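Local coordinates for protein putative alkaline phosphatase (Pseudomonas fluorescens, PDB 4F1V) that binds phosphate with high affinity in the periplasm and probably delivers it to an ABC transporter for import into the cell, at residues S18-A23 against N323-A328; T46-G51 against K55-A60; F155-C160 against F167-T172. One frame throughout, in Å; residues are numbered along the deposited sequence.

Contact 1. Residues S18-A23 against N323-A328; sequences SGVLTA and NNNDAA
At the N-cap position of helix 326-331, Asn325 reaches across to Val20 in the loop that leads from helix 12-15 to strand 29-30. The amide nitrogen ND2 of Asn325 donates to the backbone O of Val20 at 3.0 Å. The bond is bent, with an N-H...O angle of 144°, and ND2 stands 21° out of the carbonyl plane. With CG beside its own backbone N (chi1 -73°), the Asn325 amide lies along Val20, beside its CA and CG1 as well as its O: OD1 comes to 3.4 Å from Val20 CA, while ND2 lies 3.7 Å from the methyl CG1. His318 ND1, at the end of helix 305-318, also bonds to Asn325 ND2, which leaves the amide nitrogen gripped from two parts of the chain. The Asn325 side chain makes no capping bond to the helix and turns instead to the 18-23 loop; in the conformer given, Asn324 OD1 accepts from Asp326 N in an Asx turn. Were Asn325 replaced by an alanine, Val20 O would probably lose this donor and His318 ND1 its amide partner, and a gap would open beside the valine. Val20 splits its methyls between two neighbours: CG1 lies by the amide, and CG2 packs on Ala328 CB at 3.7 Å, in the first turn of the helix. Close by, Gly19 O is bound by Lys317 NZ.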
loop_
_atom_site.group_PDB
_atom_site.type_symbol
_atom_site.label_atom_id
_atom_site.label_comp_id
_atom_site.label_asym_id
_atom_site.label_seq_id
_atom_site.Cartn_x
_atom_site.Cartn_y
_atom_site.Cartn_z
ATOM N N SER A 18 4.502 13.612 13.386
ATOM C CA SER A 18 4.905 15.016 13.336
ATOM C C SER A 18 6.113 15.174 12.478
ATOM O O SER A 18 7.104 14.418 12.636
ATOM C CB SER A 18 5.161 15.498 14.766
ATOM O OG SER A 18 5.265 16.904 14.783
ATOM N N GLY A 19 6.128 16.186 11.611
ATOM C CA GLY A 19 7.253 16.532 10.778
ATOM C C GLY A 19 7.434 15.766 9.494
ATOM O O GLY A 19 8.244 16.163 8.676
ATOM N N VAL A 20 6.684 14.666 9.278
ATOM C CA VAL A 20 6.845 13.907 8.028
ATOM C C VAL A 20 6.311 14.722 6.828
ATOM O O VAL A 20 7.000 14.819 5.810
ATOM C CB VAL A 20 6.166 12.537 8.177
ATOM C CG1 VAL A 20 5.952 11.827 6.829
ATOM C CG2 VAL A 20 6.921 11.657 9.137
ATOM N N LEU A 21 5.104 15.271 6.948
ATOM C CA LEU A 21 4.615 16.256 6.005
ATOM C C LEU A 21 5.179 17.626 6.440
ATOM O O LEU A 21 5.203 17.931 7.628
ATOM C CB LEU A 21 3.125 16.302 5.918
ATOM C CG LEU A 21 2.428 14.949 5.640
ATOM C CD1 LEU A 21 0.941 15.140 5.615
ATOM C CD2 LEU A 21 2.944 14.332 4.356
ATOM N N THR A 22 5.596 18.436 5.476
ATOM C CA THR A 22 6.284 19.681 5.703
ATOM C C THR A 22 5.328 20.888 5.725
ATOM O O THR A 22 4.112 20.737 5.767
ATOM C CB THR A 22 7.423 19.775 4.662
ATOM O OG1 THR A 22 6.900 19.549 3.369
ATOM C CG2 THR A 22 8.488 18.722 4.879
ATOM N N ALA A 23 5.902 22.099 5.721
ATOM C CA ALA A 23 5.118 23.304 5.912
ATOM C C ALA A 23 4.040 23.425 4.857
ATOM O O ALA A 23 4.222 23.174 3.689
ATOM C CB ALA A 23 6.009 24.544 5.856
ATOM N N ASN A 323 18.400 14.653 6.174
ATOM C CA ASN A 323 17.238 15.324 6.751
ATOM C C ASN A 323 15.942 14.805 6.154
ATOM O O ASN A 323 15.149 15.597 5.609
ATOM C CB ASN A 323 17.392 16.815 6.584
ATOM C CG ASN A 323 18.568 17.290 7.468
ATOM O OD1 ASN A 323 18.593 17.129 8.755
ATOM N ND2 ASN A 323 19.616 17.797 6.842
ATOM N N ASN A 324 15.771 13.512 6.179
ATOM C CA ASN A 324 14.691 12.874 5.494
ATOM C C ASN A 324 13.707 12.201 6.503
ATOM O O ASN A 324 13.781 12.418 7.707
ATOM C CB ASN A 324 15.232 11.918 4.391
ATOM C CG ASN A 324 15.999 10.743 4.987
ATOM O OD1 ASN A 324 15.628 10.154 6.002
ATOM N ND2 ASN A 324 17.085 10.338 4.275
ATOM N N ASN A 325 12.771 11.409 5.971
ATOM C CA ASN A 325 11.755 10.791 6.814
ATOM C C ASN A 325 12.042 9.314 7.130
ATOM O O ASN A 325 11.159 8.609 7.645
ATOM C CB ASN A 325 10.398 10.910 6.155
ATOM C CG ASN A 325 9.831 12.316 6.182
ATOM O OD1 ASN A 325 10.047 13.070 7.171
ATOM N ND2 ASN A 325 9.087 12.741 5.161
ATOM N N ASP A 326 13.262 8.818 6.860
ATOM C CA ASP A 326 13.503 7.399 6.963
ATOM C C ASP A 326 13.337 6.850 8.370
ATOM O O ASP A 326 12.856 5.708 8.533
ATOM C CB ASP A 326 14.835 7.012 6.382
ATOM C CG ASP A 326 14.897 7.112 4.865
ATOM O OD1 ASP A 326 13.892 7.443 4.214
ATOM O OD2 ASP A 326 16.013 6.788 4.318
ATOM N N ALA A 327 13.756 7.586 9.415
ATOM C CA ALA A 327 13.565 7.065 10.765
ATOM C C ALA A 327 12.062 6.852 11.065
ATOM O O ALA A 327 11.667 5.791 11.587
ATOM C CB ALA A 327 14.207 7.951 11.817
ATOM N N ALA A 328 11.229 7.837 10.698
ATOM C CA ALA A 328 9.778 7.706 10.888
ATOM C C ALA A 328 9.207 6.555 10.065
ATOM O O ALA A 328 8.290 5.862 10.515
ATOM C CB ALA A 328 9.081 9.007 10.515
#

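Contact 2. Residues T46-G51 against K55-A60; sequences TKFQAG and KNVHWA
Phe48 holds CG beside its backbone N (chi1 -70°), which extends the ring from the loop after helix 33-42 toward Val57, and Val57 in turn places CG1 anti to its own N (chi1 173°), where it meets the far end of that ring. CZ of Phe48 lies 3.7 Å from Val57 CG1, and the neighbouring CE2 is 3.8 Å from the same methyl; Val57 CG2 sits a little farther off, 4.0 Å from CE2. Val57 CG1 approaches the ring obliquely. At the ring edge, in its plane, the carbonyl O of Trp59 comes to 3.5 Å from Phe48 CZ. Trp59 lies on strand 59-62, an inner strand of the mixed five-stranded sheet in one lobe of this Venus-flytrap fold, and Ala39 of helix 33-42 touches both Phe48 and Val57, joining the helix to the loop and to the residues leading into the strand. Farther out, one water joins the side chains, donating to Gln49 OE1 at 2.8 Å and accepting from Lys55 NZ at 2.7 Å. The buried Trp59 O has no hydrogen-bond partner in the model, and the weakly positive rim of the phenyl ring may partly compensate.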
loop_
_atom_site.group_PDB
_atom_site.type_symbol
_atom_site.label_atom_id
_atom_site.label_comp_id
_atom_site.label_asym_id
_atom_site.label_seq_id
_atom_site.Cartn_x
_atom_site.Cartn_y
_atom_site.Cartn_z
ATOM N N THR A 46 -14.876 15.849 -0.981
ATOM C CA THR A 46 -15.831 15.062 -0.222
ATOM C C THR A 46 -15.418 13.597 -0.019
ATOM O O THR A 46 -15.878 12.924 0.873
ATOM C CB THR A 46 -17.248 15.075 -0.789
ATOM O OG1 THR A 46 -17.357 14.275 -1.974
ATOM C CG2 THR A 46 -17.795 16.478 -1.003
ATOM N N LYS A 47 -14.457 13.130 -0.857
ATOM C CA LYS A 47 -13.861 11.798 -0.699
ATOM C C LYS A 47 -12.917 11.713 0.505
ATOM O O LYS A 47 -12.648 10.615 1.005
ATOM C CB LYS A 47 -13.185 11.394 -2.000
ATOM C CG LYS A 47 -14.021 11.300 -3.258
ATOM C CD LYS A 47 -14.989 10.133 -3.148
ATOM C CE LYS A 47 -16.266 10.351 -3.947
ATOM N NZ LYS A 47 -16.717 9.010 -4.438
ATOM N N PHE A 48 -12.440 12.872 0.927
ATOM C CA PHE A 48 -11.659 13.003 2.178
ATOM C C PHE A 48 -12.580 13.250 3.376
ATOM O O PHE A 48 -12.443 12.581 4.398
ATOM C CB PHE A 48 -10.625 14.103 2.094
ATOM C CG PHE A 48 -9.433 13.863 1.185
ATOM C CD1 PHE A 48 -9.114 12.622 0.630
ATOM C CD2 PHE A 48 -8.557 14.923 0.929
ATOM C CE1 PHE A 48 -8.023 12.453 -0.179
ATOM C CE2 PHE A 48 -7.456 14.754 0.136
ATOM C CZ PHE A 48 -7.166 13.534 -0.432
ATOM N N GLN A 49 -13.449 14.271 3.258
ATOM C CA GLN A 49 -14.346 14.632 4.331
ATOM C C GLN A 49 -15.715 14.731 3.760
ATOM O O GLN A 49 -16.092 15.718 3.046
ATOM C CB GLN A 49 -13.958 15.941 5.032
ATOM C CG GLN A 49 -12.595 15.906 5.690
ATOM C CD GLN A 49 -12.290 17.153 6.494
ATOM O OE1 GLN A 49 -12.857 18.240 6.263
ATOM N NE2 GLN A 49 -11.401 17.017 7.447
ATOM N N ALA A 50 -16.540 13.757 4.057
ATOM C CA ALA A 50 -17.914 13.756 3.533
ATOM C C ALA A 50 -18.556 15.069 3.962
ATOM O O ALA A 50 -18.351 15.571 5.093
ATOM C CB ALA A 50 -18.673 12.579 4.173
ATOM N N GLY A 51 -19.317 15.669 3.088
ATOM C CA GLY A 51 -20.043 16.916 3.374
ATOM C C GLY A 51 -19.285 18.214 3.244
ATOM O O GLY A 51 -19.849 19.280 3.476
ATOM N N LYS A 55 -12.775 23.097 -0.093
ATOM C CA LYS A 55 -11.375 22.842 -0.235
ATOM C C LYS A 55 -11.089 22.045 -1.527
ATOM O O LYS A 55 -11.955 21.335 -2.030
ATOM C CB LYS A 55 -10.832 22.091 1.020
ATOM C CG LYS A 55 -10.785 22.963 2.262
ATOM C CD LYS A 55 -10.230 22.262 3.449
ATOM C CE LYS A 55 -10.056 23.210 4.673
ATOM N NZ LYS A 55 -9.555 22.388 5.816
ATOM N N ASN A 56 -9.880 22.206 -2.006
ATOM C CA ASN A 56 -9.322 21.418 -3.118
ATOM C C ASN A 56 -8.490 20.250 -2.560
ATOM O O ASN A 56 -8.029 20.244 -1.448
ATOM C CB ASN A 56 -8.470 22.318 -4.029
ATOM C CG ASN A 56 -9.343 23.340 -4.734
ATOM O OD1 ASN A 56 -10.265 22.984 -5.441
ATOM N ND2 ASN A 56 -9.122 24.606 -4.455
ATOM N N VAL A 57 -8.295 19.251 -3.456
ATOM C CA VAL A 57 -7.440 18.103 -3.175
ATOM C C VAL A 57 -6.117 18.331 -3.915
ATOM O O VAL A 57 -6.129 18.611 -5.117
ATOM C CB VAL A 57 -8.073 16.796 -3.651
ATOM C CG1 VAL A 57 -7.110 15.610 -3.510
ATOM C CG2 VAL A 57 -9.358 16.530 -2.891
ATOM N N HIS A 58 -4.996 18.195 -3.212
ATOM C CA HIS A 58 -3.699 18.426 -3.817
ATOM C C HIS A 58 -2.890 17.171 -4.053
ATOM O O HIS A 58 -2.012 17.170 -4.929
ATOM C CB HIS A 58 -2.914 19.433 -2.952
ATOM C CG HIS A 58 -3.638 20.731 -2.795
ATOM N ND1 HIS A 58 -4.466 20.978 -1.756
ATOM C CD2 HIS A 58 -3.728 21.784 -3.661
ATOM C CE1 HIS A 58 -5.005 22.160 -1.948
ATOM N NE2 HIS A 58 -4.649 22.650 -3.119
ATOM N N TRP A 59 -3.119 16.106 -3.262
ATOM C CA TRP A 59 -2.312 14.876 -3.390
ATOM C C TRP A 59 -3.115 13.737 -2.734
ATOM O O TRP A 59 -4.034 13.962 -1.959
ATOM C CB TRP A 59 -0.940 15.018 -2.773
ATOM C CG TRP A 59 -0.810 15.104 -1.302
ATOM C CD1 TRP A 59 -1.033 16.201 -0.510
ATOM C CD2 TRP A 59 -0.407 14.060 -0.388
ATOM N NE1 TRP A 59 -0.776 15.906 0.823
ATOM C CE2 TRP A 59 -0.385 14.594 0.912
ATOM C CE3 TRP A 59 -0.064 12.702 -0.575
ATOM C CZ2 TRP A 59 0.009 13.832 2.038
ATOM C CZ3 TRP A 59 0.325 11.929 0.519
ATOM C CH2 TRP A 59 0.374 12.507 1.819
ATOM N N ALA A 60 -2.675 12.504 -3.041
ATOM C CA ALA A 60 -3.247 11.315 -2.394
ATOM C C ALA A 60 -2.150 10.293 -2.056
ATOM O O ALA A 60 -1.162 10.158 -2.757
ATOM C CB ALA A 60 -4.294 10.659 -3.234
HETATM O O HOH W 1 -11.717 20.838 6.239
#

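Contact 3. Residues F155-C160 against F167-T172; sequences FLNAKC and FAVTTT
The Phe167 ring has Leu156 over one face and Cys160 CB at its edge, near the ring plane. Leu156 CD1 makes a CH-pi contact 3.9 Å from the Phe167 ring centroid and 18° off the normal, while Leu156 CB bears on the CG end of the same face. This packing fastens the loop that follows helix 147-159 back onto the last turns of that helix, in the lobe of the periplasmic binding protein fold that holds the four-stranded sheet. Cys160, the first residue beyond the helix, is disulfide-bonded to Cys115 of helix 111-119; its SG lies obliquely to the Phe167 ring, 4.9 Å from the centroid, in a sulfur-aromatic contact. Phe177 also meets this ring. A water spans the two backbones, donating to Cys160 O and accepting from Phe167 N, each at 2.8 Å. One residue on from Leu156, Val169 CG2 lies across the Asn157 side chain, 3.8 Å from Asn157 CB. Asn157 carries CG anti to its backbone N (chi1 170°), which brings ND2 to Phe167 O; Asn157 ND2 donates to this oxygen at 3.0 Å with an N-H...O angle of 165°, the nitrogen in the carbonyl plane and the oxygen nearly in the amide plane.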
loop_
_atom_site.group_PDB
_atom_site.type_symbol
_atom_site.label_atom_id
_atom_site.label_comp_id
_atom_site.label_asym_id
_atom_site.label_seq_id
_atom_site.Cartn_x
_atom_site.Cartn_y
_atom_site.Cartn_z
ATOM N N PHE A 155 -0.438 -11.247 -4.329
ATOM C CA PHE A 155 0.295 -12.419 -3.814
ATOM C C PHE A 155 -0.555 -13.684 -4.038
ATOM O O PHE A 155 -0.088 -14.716 -4.544
ATOM C CB PHE A 155 0.643 -12.224 -2.338
ATOM C CG PHE A 155 1.426 -13.381 -1.786
ATOM C CD1 PHE A 155 2.786 -13.470 -2.053
ATOM C CD2 PHE A 155 0.882 -14.383 -1.005
ATOM C CE1 PHE A 155 3.567 -14.503 -1.561
ATOM C CE2 PHE A 155 1.641 -15.444 -0.511
ATOM C CZ PHE A 155 2.979 -15.491 -0.789
ATOM N N LEU A 156 -1.851 -13.632 -3.669
ATOM C CA LEU A 156 -2.723 -14.786 -3.848
ATOM C C LEU A 156 -2.816 -15.163 -5.342
ATOM O O LEU A 156 -2.800 -16.347 -5.704
ATOM C CB LEU A 156 -4.108 -14.503 -3.280
ATOM C CG LEU A 156 -4.175 -14.152 -1.792
ATOM C CD1 LEU A 156 -5.630 -13.868 -1.426
ATOM C CD2 LEU A 156 -3.577 -15.238 -0.899
ATOM N N ASN A 157 -2.914 -14.149 -6.219
ATOM C CA ASN A 157 -2.996 -14.384 -7.648
ATOM C C ASN A 157 -1.731 -15.139 -8.140
ATOM O O ASN A 157 -1.811 -16.003 -9.005
ATOM C CB ASN A 157 -3.195 -13.043 -8.369
ATOM C CG ASN A 157 -3.043 -13.152 -9.856
ATOM O OD1 ASN A 157 -1.969 -12.889 -10.408
ATOM N ND2 ASN A 157 -4.122 -13.516 -10.550
ATOM N N ALA A 158 -0.582 -14.779 -7.586
ATOM C CA ALA A 158 0.672 -15.342 -8.019
ATOM C C ALA A 158 0.957 -16.757 -7.465
ATOM O O ALA A 158 1.698 -17.510 -8.075
ATOM C CB ALA A 158 1.825 -14.445 -7.616
ATOM N N LYS A 159 0.335 -17.121 -6.308
ATOM C CA LYS A 159 0.731 -18.302 -5.562
ATOM C C LYS A 159 -0.303 -19.371 -5.418
ATOM O O LYS A 159 -0.030 -20.540 -5.150
ATOM C CB LYS A 159 1.230 -17.886 -4.139
ATOM C CG LYS A 159 2.509 -17.050 -4.158
ATOM C CD LYS A 159 3.746 -17.774 -4.622
ATOM C CE LYS A 159 4.954 -16.932 -4.611
ATOM N NZ LYS A 159 6.167 -17.751 -4.903
ATOM N N CYS A 160 -1.586 -18.999 -5.483
ATOM C CA CYS A 160 -2.700 -19.893 -5.089
ATOM C C CYS A 160 -3.235 -20.609 -6.327
ATOM O O CYS A 160 -4.296 -20.277 -6.862
ATOM C CB CYS A 160 -3.767 -19.138 -4.381
ATOM S SG CYS A 160 -3.237 -18.267 -2.895
ATOM N N PHE A 167 -7.850 -16.456 -7.629
ATOM C CA PHE A 167 -7.908 -15.098 -7.114
ATOM C C PHE A 167 -7.476 -14.072 -8.177
ATOM O O PHE A 167 -6.373 -14.171 -8.712
ATOM C CB PHE A 167 -6.961 -14.904 -5.900
ATOM C CG PHE A 167 -7.338 -15.689 -4.663
ATOM C CD1 PHE A 167 -8.264 -15.123 -3.765
ATOM C CD2 PHE A 167 -6.828 -16.938 -4.370
ATOM C CE1 PHE A 167 -8.569 -15.811 -2.627
ATOM C CE2 PHE A 167 -7.131 -17.608 -3.201
ATOM C CZ PHE A 167 -8.046 -17.053 -2.317
ATOM N N ALA A 168 -8.304 -13.104 -8.431
ATOM C CA ALA A 168 -8.015 -11.946 -9.292
ATOM C C ALA A 168 -7.352 -10.873 -8.428
ATOM O O ALA A 168 -7.680 -10.653 -7.259
ATOM C CB ALA A 168 -9.316 -11.411 -9.900
ATOM N N VAL A 169 -6.435 -10.113 -9.070
ATOM C CA VAL A 169 -5.952 -8.878 -8.511
ATOM C C VAL A 169 -7.042 -7.841 -8.488
ATOM O O VAL A 169 -7.672 -7.572 -9.536
ATOM C CB VAL A 169 -4.746 -8.344 -9.286
ATOM C CG1 VAL A 169 -4.255 -7.045 -8.630
ATOM C CG2 VAL A 169 -3.644 -9.396 -9.353
ATOM N N THR A 170 -7.358 -7.260 -7.337
ATOM C CA THR A 170 -8.463 -6.318 -7.199
ATOM C C THR A 170 -8.213 -5.446 -5.969
ATOM O O THR A 170 -7.431 -5.789 -5.094
ATOM C CB THR A 170 -9.807 -7.075 -7.090
ATOM O OG1 THR A 170 -10.855 -6.145 -7.036
ATOM C CG2 THR A 170 -9.854 -8.053 -5.913
ATOM N N THR A 171 -9.006 -4.371 -5.875
ATOM C CA THR A 171 -9.088 -3.565 -4.652
ATOM C C THR A 171 -10.270 -3.956 -3.775
ATOM O O THR A 171 -10.357 -3.470 -2.656
ATOM C CB THR A 171 -9.155 -2.061 -4.943
ATOM O OG1 THR A 171 -10.420 -1.711 -5.504
ATOM C CG2 THR A 171 -8.011 -1.578 -5.829
ATOM N N THR A 172 -11.164 -4.836 -4.259
ATOM C CA THR A 172 -12.354 -5.247 -3.503
ATOM C C THR A 172 -12.289 -6.755 -3.260
ATOM O O THR A 172 -12.600 -7.580 -4.138
ATOM C CB THR A 172 -13.628 -4.867 -4.246
ATOM O OG1 THR A 172 -13.641 -5.360 -5.570
ATOM C CG2 THR A 172 -13.793 -3.323 -4.299
HETATM O O HOH W 2 -5.429 -17.857 -7.760
#

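From the N terminus, the chain first passes 18-23, whose partner 323-328 comes only some 300 residues later; contact 1 therefore closes a loop that encloses the other two. Within it, contact 2 closes a short turn between helix 33-42 and strand 59-62, and contact 3, later in series, folds the loop after helix 147-159 back onto the end of that helix. Contacts 1 and 2 touch where Leu21 CD2 packs on Trp59 CZ2 at 3.8 Å, joining the loop before strand 29-30 to the five-stranded sheet. Contact 3 belongs beside the four-stranded sheet, its centre about 33 Å from that of contact 1, on the opposite side of the chain's centre.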